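Methyltransferase small domain-containing protein (Thermoplasma acidophilum, PDB 1NE2) is of unknown function but has a Rossmann-type, methyltransferase-like fold and probably transfers a methyl group from S-adenosylmethionine. Local coordinates at residues S76-E88 / V97-Y111. Residues are numbered along the deposited sequence; the frame is centred on the assembly and turned at random.
Sequences SVTAFDIDPDAIE and VNFMVADVSEISGKY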
ATOM      1  N   SER B  76      -3.651   1.707   4.360  1.00 16.85           N
ATOM      2  CA  SER B  76      -3.127   2.371   3.172  1.00 17.27           C
ATOM      3  C   SER B  76      -3.933   1.887   1.985  1.00 17.94           C
ATOM      4  O   SER B  76      -4.342   0.726   1.937  1.00 18.44           O
ATOM      5  CB  SER B  76      -1.637   2.053   2.979  1.00 20.98           C
ATOM      6  OG  SER B  76      -1.394   0.661   3.008  1.00 32.51           O
ATOM      7  N   VAL B  77      -4.193   2.783   1.039  1.00 15.58           N
ATOM      8  CA  VAL B  77      -4.953   2.409  -0.142  1.00 14.39           C
ATOM      9  C   VAL B  77      -4.233   2.907  -1.386  1.00 15.47           C
ATOM     10  O   VAL B  77      -3.851   4.074  -1.479  1.00 16.21           O
ATOM     11  CB  VAL B  77      -6.381   3.009  -0.136  1.00 14.14           C
ATOM     12  CG1 VAL B  77      -7.148   2.508  -1.355  1.00 13.36           C
ATOM     13  CG2 VAL B  77      -7.123   2.619   1.148  1.00 14.23           C
ATOM     14  N   THR B  78      -4.037   2.004  -2.334  1.00 14.81           N
ATOM     15  CA  THR B  78      -3.385   2.346  -3.587  1.00 14.53           C
ATOM     16  C   THR B  78      -4.394   1.945  -4.657  1.00 14.31           C
ATOM     17  O   THR B  78      -5.115   0.964  -4.498  1.00 14.75           O
ATOM     18  CB  THR B  78      -2.054   1.576  -3.720  1.00 16.87           C
ATOM     19  OG1 THR B  78      -1.119   2.098  -2.762  1.00 16.20           O
ATOM     20  CG2 THR B  78      -1.481   1.701  -5.123  1.00 14.97           C
ATOM     21  N   ALA B  79      -4.487   2.719  -5.727  1.00 14.03           N
ATOM     22  CA  ALA B  79      -5.458   2.408  -6.769  1.00 13.02           C
ATOM     23  C   ALA B  79      -4.918   2.863  -8.110  1.00 16.11           C
ATOM     24  O   ALA B  79      -4.289   3.909  -8.197  1.00 19.14           O
ATOM     25  CB  ALA B  79      -6.785   3.109  -6.469  1.00 15.72           C
ATOM     26  N   PHE B  80      -5.177   2.085  -9.155  1.00 16.17           N
ATOM     27  CA  PHE B  80      -4.671   2.432 -10.474  1.00 16.41           C
ATOM     28  C   PHE B  80      -5.677   2.190 -11.587  1.00 18.50           C
ATOM     29  O   PHE B  80      -6.611   1.399 -11.451  1.00 17.66           O
ATOM     30  CB  PHE B  80      -3.395   1.635 -10.755  1.00 16.90           C
ATOM     31  CG  PHE B  80      -3.624   0.155 -10.935  1.00 15.56           C
ATOM     32  CD1 PHE B  80      -3.882  -0.377 -12.197  1.00 17.44           C
ATOM     33  CD2 PHE B  80      -3.562  -0.708  -9.841  1.00 16.91           C
ATOM     34  CE1 PHE B  80      -4.072  -1.751 -12.367  1.00 19.06           C
ATOM     35  CE2 PHE B  80      -3.749  -2.080  -9.997  1.00 16.17           C
ATOM     36  CZ  PHE B  80      -4.004  -2.603 -11.264  1.00 16.82           C
ATOM     37  N   ASP B  81      -5.471   2.893 -12.695  1.00 19.43           N
ATOM     38  CA  ASP B  81      -6.325   2.771 -13.865  1.00 19.76           C
ATOM     39  C   ASP B  81      -5.459   3.182 -15.042  1.00 21.18           C
ATOM     40  O   ASP B  81      -4.529   3.971 -14.890  1.00 19.21           O
ATOM     41  CB  ASP B  81      -7.529   3.713 -13.781  1.00 18.92           C
ATOM     42  CG  ASP B  81      -8.653   3.300 -14.717  1.00 24.90           C
ATOM     43  OD1 ASP B  81      -9.551   2.560 -14.267  1.00 23.19           O
ATOM     44  OD2 ASP B  81      -8.632   3.692 -15.907  1.00 26.60           O
ATOM     45  N   ILE B  82      -5.766   2.651 -16.215  1.00 22.75           N
ATOM     46  CA  ILE B  82      -4.997   2.982 -17.401  1.00 28.78           C
ATOM     47  C   ILE B  82      -5.390   4.360 -17.930  1.00 28.93           C
ATOM     48  O   ILE B  82      -4.606   5.015 -18.618  1.00 28.53           O
ATOM     49  CB  ILE B  82      -5.227   1.933 -18.508  1.00 29.12           C
ATOM     50  CG1 ILE B  82      -4.313   2.221 -19.704  1.00 33.45           C
ATOM     51  CG2 ILE B  82      -6.689   1.935 -18.923  1.00 29.65           C
ATOM     52  CD1 ILE B  82      -2.837   2.141 -19.377  1.00 34.40           C
ATOM     53  N   ASP B  83      -6.598   4.798 -17.587  1.00 26.12           N
ATOM     54  CA  ASP B  83      -7.129   6.083 -18.048  1.00 27.49           C
ATOM     55  C   ASP B  83      -6.785   7.272 -17.152  1.00 26.58           C
ATOM     56  O   ASP B  83      -7.250   7.361 -16.016  1.00 23.02           O
ATOM     57  CB  ASP B  83      -8.649   5.976 -18.188  1.00 29.90           C
ATOM     58  CG  ASP B  83      -9.269   7.209 -18.821  1.00 34.85           C
ATOM     59  OD1 ASP B  83     -10.508   7.233 -18.970  1.00 38.42           O
ATOM     60  OD2 ASP B  83      -8.526   8.149 -19.170  1.00 37.26           O
ATOM     61  N   PRO B  84      -5.978   8.219 -17.662  1.00 24.31           N
ATOM     62  CA  PRO B  84      -5.609   9.388 -16.857  1.00 23.83           C
ATOM     63  C   PRO B  84      -6.791  10.278 -16.477  1.00 23.98           C
ATOM     64  O   PRO B  84      -6.760  10.953 -15.452  1.00 23.64           O
ATOM     65  CB  PRO B  84      -4.588  10.107 -17.740  1.00 26.52           C
ATOM     66  CG  PRO B  84      -5.035   9.750 -19.123  1.00 29.11           C
ATOM     67  CD  PRO B  84      -5.347   8.280 -18.991  1.00 27.48           C
ATOM     68  N   ASP B  85      -7.832  10.291 -17.301  1.00 23.74           N
ATOM     69  CA  ASP B  85      -9.002  11.106 -16.990  1.00 26.68           C
ATOM     70  C   ASP B  85      -9.713  10.529 -15.771  1.00 26.98           C
ATOM     71  O   ASP B  85     -10.209  11.268 -14.919  1.00 25.33           O
ATOM     72  CB  ASP B  85      -9.955  11.158 -18.187  1.00 29.99           C
ATOM     73  CG  ASP B  85      -9.423  12.024 -19.313  1.00 37.49           C
ATOM     74  OD1 ASP B  85      -9.179  13.226 -19.070  1.00 39.39           O
ATOM     75  OD2 ASP B  85      -9.250  11.508 -20.439  1.00 42.26           O
ATOM     76  N   ALA B  86      -9.753   9.203 -15.683  1.00 25.59           N
ATOM     77  CA  ALA B  86     -10.391   8.555 -14.546  1.00 25.92           C
ATOM     78  C   ALA B  86      -9.617   8.892 -13.266  1.00 23.09           C
ATOM     79  O   ALA B  86     -10.208   9.248 -12.247  1.00 24.89           O
ATOM     80  CB  ALA B  86     -10.435   7.043 -14.755  1.00 27.43           C
ATOM     81  N   ILE B  87      -8.293   8.788 -13.329  1.00 23.12           N
ATOM     82  CA  ILE B  87      -7.457   9.073 -12.167  1.00 21.76           C
ATOM     83  C   ILE B  87      -7.584  10.525 -11.721  1.00 23.03           C
ATOM     84  O   ILE B  87      -7.596  10.820 -10.524  1.00 23.11           O
ATOM     85  CB  ILE B  87      -5.975   8.731 -12.457  1.00 19.58           C
ATOM     86  CG1 ILE B  87      -5.820   7.212 -12.622  1.00 22.29           C
ATOM     87  CG2 ILE B  87      -5.078   9.234 -11.332  1.00 21.79           C
ATOM     88  CD1 ILE B  87      -6.313   6.387 -11.414  1.00 22.25           C
ATOM     89  N   GLU B  88      -7.694  11.434 -12.684  1.00 22.80           N
ATOM     90  CA  GLU B  88      -7.840  12.846 -12.363  1.00 25.18           C
ATOM     91  C   GLU B  88      -9.105  13.041 -11.528  1.00 24.33           C
ATOM     92  O   GLU B  88      -9.100  13.781 -10.546  1.00 27.25           O
ATOM     93  CB  GLU B  88      -7.910  13.670 -13.655  1.00 30.00           C
ATOM     94  CG  GLU B  88      -7.857  15.180 -13.461  1.00 34.29           C
ATOM     95  CD  GLU B  88      -9.154  15.757 -12.929  1.00 38.75           C
ATOM     96  OE1 GLU B  88     -10.217  15.490 -13.531  1.00 40.79           O
ATOM     97  OE2 GLU B  88      -9.111  16.482 -11.916  1.00 43.90           O
ATOM     98  N   VAL B  97      -6.118   8.691  -0.860  1.00 20.26           N
ATOM     99  CA  VAL B  97      -5.756   7.471  -1.569  1.00 18.48           C
ATOM    100  C   VAL B  97      -4.601   7.695  -2.537  1.00 19.30           C
ATOM    101  O   VAL B  97      -4.504   8.747  -3.177  1.00 19.71           O
ATOM    102  CB  VAL B  97      -6.951   6.924  -2.368  1.00 18.23           C
ATOM    103  CG1 VAL B  97      -6.489   5.831  -3.323  1.00 19.49           C
ATOM    104  CG2 VAL B  97      -8.016   6.390  -1.413  1.00 21.32           C
ATOM    105  N   ASN B  98      -3.730   6.697  -2.634  1.00 16.04           N
ATOM    106  CA  ASN B  98      -2.588   6.749  -3.532  1.00 17.51           C
ATOM    107  C   ASN B  98      -3.036   6.323  -4.935  1.00 17.91           C
ATOM    108  O   ASN B  98      -2.946   5.149  -5.298  1.00 17.27           O
ATOM    109  CB  ASN B  98      -1.481   5.823  -2.999  1.00 15.98           C
ATOM    110  CG  ASN B  98      -0.297   5.712  -3.944  1.00 17.96           C
ATOM    111  OD1 ASN B  98       0.065   6.674  -4.632  1.00 14.82           O
ATOM    112  ND2 ASN B  98       0.323   4.535  -3.972  1.00 18.56           N
ATOM    113  N   PHE B  99      -3.538   7.284  -5.712  1.00 17.33           N
ATOM    114  CA  PHE B  99      -3.992   7.023  -7.078  1.00 18.05           C
ATOM    115  C   PHE B  99      -2.854   7.172  -8.081  1.00 19.87           C
ATOM    116  O   PHE B  99      -1.993   8.035  -7.934  1.00 19.49           O
ATOM    117  CB  PHE B  99      -5.111   7.991  -7.470  1.00 18.81           C
ATOM    118  CG  PHE B  99      -6.442   7.665  -6.862  1.00 18.38           C
ATOM    119  CD1 PHE B  99      -7.162   6.550  -7.283  1.00 16.79           C
ATOM    120  CD2 PHE B  99      -6.989   8.488  -5.883  1.00 18.30           C
ATOM    121  CE1 PHE B  99      -8.410   6.264  -6.740  1.00 19.79           C
ATOM    122  CE2 PHE B  99      -8.235   8.208  -5.334  1.00 19.92           C
ATOM    123  CZ  PHE B  99      -8.948   7.097  -5.763  1.00 18.87           C
HETATM  124  N   MSE B 100      -2.864   6.334  -9.109  1.00 19.73           N
HETATM  125  CA  MSE B 100      -1.830   6.382 -10.132  1.00 21.32           C
HETATM  126  C   MSE B 100      -2.342   5.860 -11.461  1.00 22.07           C
HETATM  127  O   MSE B 100      -3.244   5.023 -11.512  1.00 20.29           O
HETATM  128  CB  MSE B 100      -0.632   5.539  -9.694  1.00 27.31           C
HETATM  129  CG  MSE B 100      -1.019   4.107  -9.350  1.00 33.45           C
HETATM  130 SE   MSE B 100       0.454   3.058  -8.713  0.65 49.25          SE
HETATM  131  CE  MSE B 100       0.596   3.819  -6.951  1.00 46.02           C
ATOM    132  N   VAL B 101      -1.768   6.375 -12.544  1.00 21.94           N
ATOM    133  CA  VAL B 101      -2.125   5.917 -13.875  1.00 22.32           C
ATOM    134  C   VAL B 101      -1.133   4.792 -14.139  1.00 22.56           C
ATOM    135  O   VAL B 101       0.072   4.971 -13.962  1.00 24.91           O
ATOM    136  CB  VAL B 101      -1.928   7.026 -14.937  1.00 24.30           C
ATOM    137  CG1 VAL B 101      -2.258   6.484 -16.320  1.00 22.90           C
ATOM    138  CG2 VAL B 101      -2.813   8.220 -14.615  1.00 21.14           C
ATOM    139  N   ALA B 102      -1.628   3.625 -14.529  1.00 21.57           N
ATOM    140  CA  ALA B 102      -0.732   2.509 -14.796  1.00 23.12           C
ATOM    141  C   ALA B 102      -1.428   1.331 -15.440  1.00 23.95           C
ATOM    142  O   ALA B 102      -2.635   1.144 -15.289  1.00 21.52           O
ATOM    143  CB  ALA B 102      -0.066   2.050 -13.497  1.00 24.00           C
ATOM    144  N   ASP B 103      -0.653   0.548 -16.183  1.00 21.80           N
ATOM    145  CA  ASP B 103      -1.172  -0.658 -16.801  1.00 24.63           C
ATOM    146  C   ASP B 103      -0.955  -1.701 -15.706  1.00 22.74           C
ATOM    147  O   ASP B 103      -0.044  -1.557 -14.887  1.00 24.31           O
ATOM    148  CB  ASP B 103      -0.358  -1.033 -18.039  1.00 29.18           C
ATOM    149  CG  ASP B 103      -0.818  -2.336 -18.658  1.00 36.07           C
ATOM    150  OD1 ASP B 103      -1.953  -2.380 -19.176  1.00 42.63           O
ATOM    151  OD2 ASP B 103      -0.049  -3.317 -18.616  1.00 39.06           O
ATOM    152  N   VAL B 104      -1.773  -2.743 -15.685  1.00 23.63           N
ATOM    153  CA  VAL B 104      -1.639  -3.765 -14.653  1.00 22.36           C
ATOM    154  C   VAL B 104      -0.268  -4.446 -14.659  1.00 24.56           C
ATOM    155  O   VAL B 104       0.240  -4.850 -13.610  1.00 19.92           O
ATOM    156  CB  VAL B 104      -2.777  -4.817 -14.771  1.00 23.13           C
ATOM    157  CG1 VAL B 104      -2.659  -5.587 -16.077  1.00 23.52           C
ATOM    158  CG2 VAL B 104      -2.747  -5.759 -13.577  1.00 22.70           C
ATOM    159  N   SER B 105       0.351  -4.550 -15.832  1.00 25.15           N
ATOM    160  CA  SER B 105       1.665  -5.185 -15.928  1.00 25.63           C
ATOM    161  C   SER B 105       2.729  -4.427 -15.136  1.00 24.91           C
ATOM    162  O   SER B 105       3.751  -4.996 -14.750  1.00 26.27           O
ATOM    163  CB  SER B 105       2.104  -5.270 -17.392  1.00 30.40           C
ATOM    164  OG  SER B 105       2.359  -3.977 -17.914  1.00 30.86           O
ATOM    165  N   GLU B 106       2.484  -3.143 -14.893  1.00 23.72           N
ATOM    166  CA  GLU B 106       3.431  -2.298 -14.166  1.00 24.49           C
ATOM    167  C   GLU B 106       3.396  -2.462 -12.644  1.00 23.03           C
ATOM    168  O   GLU B 106       4.342  -2.079 -11.962  1.00 24.39           O
ATOM    169  CB  GLU B 106       3.181  -0.825 -14.492  1.00 27.97           C
ATOM    170  CG  GLU B 106       2.832  -0.542 -15.940  1.00 33.64           C
ATOM    171  CD  GLU B 106       2.614   0.939 -16.198  1.00 34.75           C
ATOM    172  OE1 GLU B 106       1.934   1.279 -17.188  1.00 39.67           O
ATOM    173  OE2 GLU B 106       3.130   1.766 -15.418  1.00 37.01           O
ATOM    174  N   ILE B 107       2.306  -3.007 -12.113  1.00 19.53           N
ATOM    175  CA  ILE B 107       2.172  -3.182 -10.665  1.00 17.50           C
ATOM    176  C   ILE B 107       3.219  -4.159 -10.118  1.00 18.39           C
ATOM    177  O   ILE B 107       3.381  -5.265 -10.630  1.00 17.42           O
ATOM    178  CB  ILE B 107       0.745  -3.653 -10.308  1.00 16.70           C
ATOM    179  CG1 ILE B 107      -0.283  -2.620 -10.796  1.00 16.44           C
ATOM    180  CG2 ILE B 107       0.620  -3.870  -8.806  1.00 15.88           C
ATOM    181  CD1 ILE B 107      -0.076  -1.209 -10.254  1.00 20.37           C
ATOM    182  N   SER B 108       3.930  -3.748  -9.073  1.00 15.99           N
ATOM    183  CA  SER B 108       4.985  -4.593  -8.518  1.00 20.32           C
ATOM    184  C   SER B 108       5.131  -4.599  -7.001  1.00 20.30           C
ATOM    185  O   SER B 108       6.063  -5.201  -6.473  1.00 22.71           O
ATOM    186  CB  SER B 108       6.325  -4.202  -9.153  1.00 21.09           C
ATOM    187  OG  SER B 108       6.529  -2.794  -9.094  1.00 20.96           O
ATOM    188  N   GLY B 109       4.229  -3.934  -6.294  1.00 20.51           N
ATOM    189  CA  GLY B 109       4.321  -3.926  -4.844  1.00 18.74           C
ATOM    190  C   GLY B 109       3.471  -5.008  -4.204  1.00 19.73           C
ATOM    191  O   GLY B 109       2.730  -5.712  -4.893  1.00 19.86           O
ATOM    192  N   LYS B 110       3.586  -5.144  -2.883  1.00 18.66           N
ATOM    193  CA  LYS B 110       2.822  -6.133  -2.120  1.00 19.67           C
ATOM    194  C   LYS B 110       1.745  -5.431  -1.292  1.00 18.28           C
ATOM    195  O   LYS B 110       1.997  -4.375  -0.703  1.00 16.59           O
ATOM    196  CB  LYS B 110       3.758  -6.913  -1.188  1.00 21.72           C
ATOM    197  CG  LYS B 110       3.055  -7.852  -0.220  1.00 32.19           C
ATOM    198  CD  LYS B 110       4.061  -8.541   0.702  1.00 37.40           C
ATOM    199  CE  LYS B 110       3.372  -9.446   1.723  1.00 41.52           C
ATOM    200  NZ  LYS B 110       2.608 -10.562   1.093  1.00 43.64           N
ATOM    201  N   TYR B 111       0.553  -6.026  -1.248  1.00 18.70           N
ATOM    202  CA  TYR B 111      -0.590  -5.472  -0.511  1.00 16.73           C
ATOM    203  C   TYR B 111      -1.393  -6.604   0.131  1.00 17.59           C
ATOM    204  O   TYR B 111      -1.454  -7.705  -0.410  1.00 19.67           O
ATOM    205  CB  TYR B 111      -1.505  -4.708  -1.478  1.00 15.62           C
ATOM    206  CG  TYR B 111      -0.792  -3.620  -2.235  1.00 16.30           C
ATOM    207  CD1 TYR B 111      -0.647  -2.355  -1.679  1.00 15.01           C
ATOM    208  CD2 TYR B 111      -0.181  -3.877  -3.468  1.00 17.46           C
ATOM    209  CE1 TYR B 111       0.090  -1.365  -2.315  1.00 16.88           C
ATOM    210  CE2 TYR B 111       0.569  -2.886  -4.119  1.00 14.71           C
ATOM    211  CZ  TYR B 111       0.698  -1.630  -3.526  1.00 17.99           C
ATOM    212  OH  TYR B 111       1.444  -0.631  -4.114  1.00 17.52           O
TER
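Strands 76-81 and 98-101 run side by side in parallel, their axes 4.7 Å apart and 19° askew, and are laced by backbone bonds that begin with Asn98 N to Val77 O and finish with Ala102 N to Asp81 O; the rung from Asp81 N to Met100 O is weak. On the sheet face bearing Thr78, Asn98, Phe80 and Met100, the Asn98 amide lies alongside Thr78 and donates ND2 to Thr78 OG1 (3.1 Å), nearly within its own amide plane; the strongest polar partner of Asn98, however, is Glu75 of the second subunit. Next to them, the bent chain of selenomethionine Met100 brings CE tightly against Thr78 CG2 (3.5 Å). Phe80 CG sits between the backbone N and the carbonyl carbon (chi1 69°), and the ring it carries receives Ile107 on one face. There Ile107 CG1 makes a CH-pi contact 3.8 Å from the Phe80 ring centroid, while CD1 reaches Phe80 CD2. Ile107 approaches from the direction opposite to Phe80, delivered by the chain as it loops back through the 3-10 turn 104-106.

The connection is a beta-alpha-beta crossover, strand 76-81 leading through helix 84-93 into strand 98-101, the outermost strand on this side of the chain's Rossmann-like sheet. Helix 84-93 packs on the other face, where Ile87 CG1 meets Val101 CG2 at 3.7 Å and Ala79 CB rests 3.6 Å from Phe99 CD1. At the strand's end Asp81 OD2 accepts Asp83 N in an Asx turn, and Asp83 in turn N-caps the helix through Asp85 N. The other carboxylate oxygen, Asp81 OD1, takes a bond from Gly61 N, in what is probably the glycine-rich loop, a placement consistent with the cofactor-binding end of AdoMet-dependent methyltransferases.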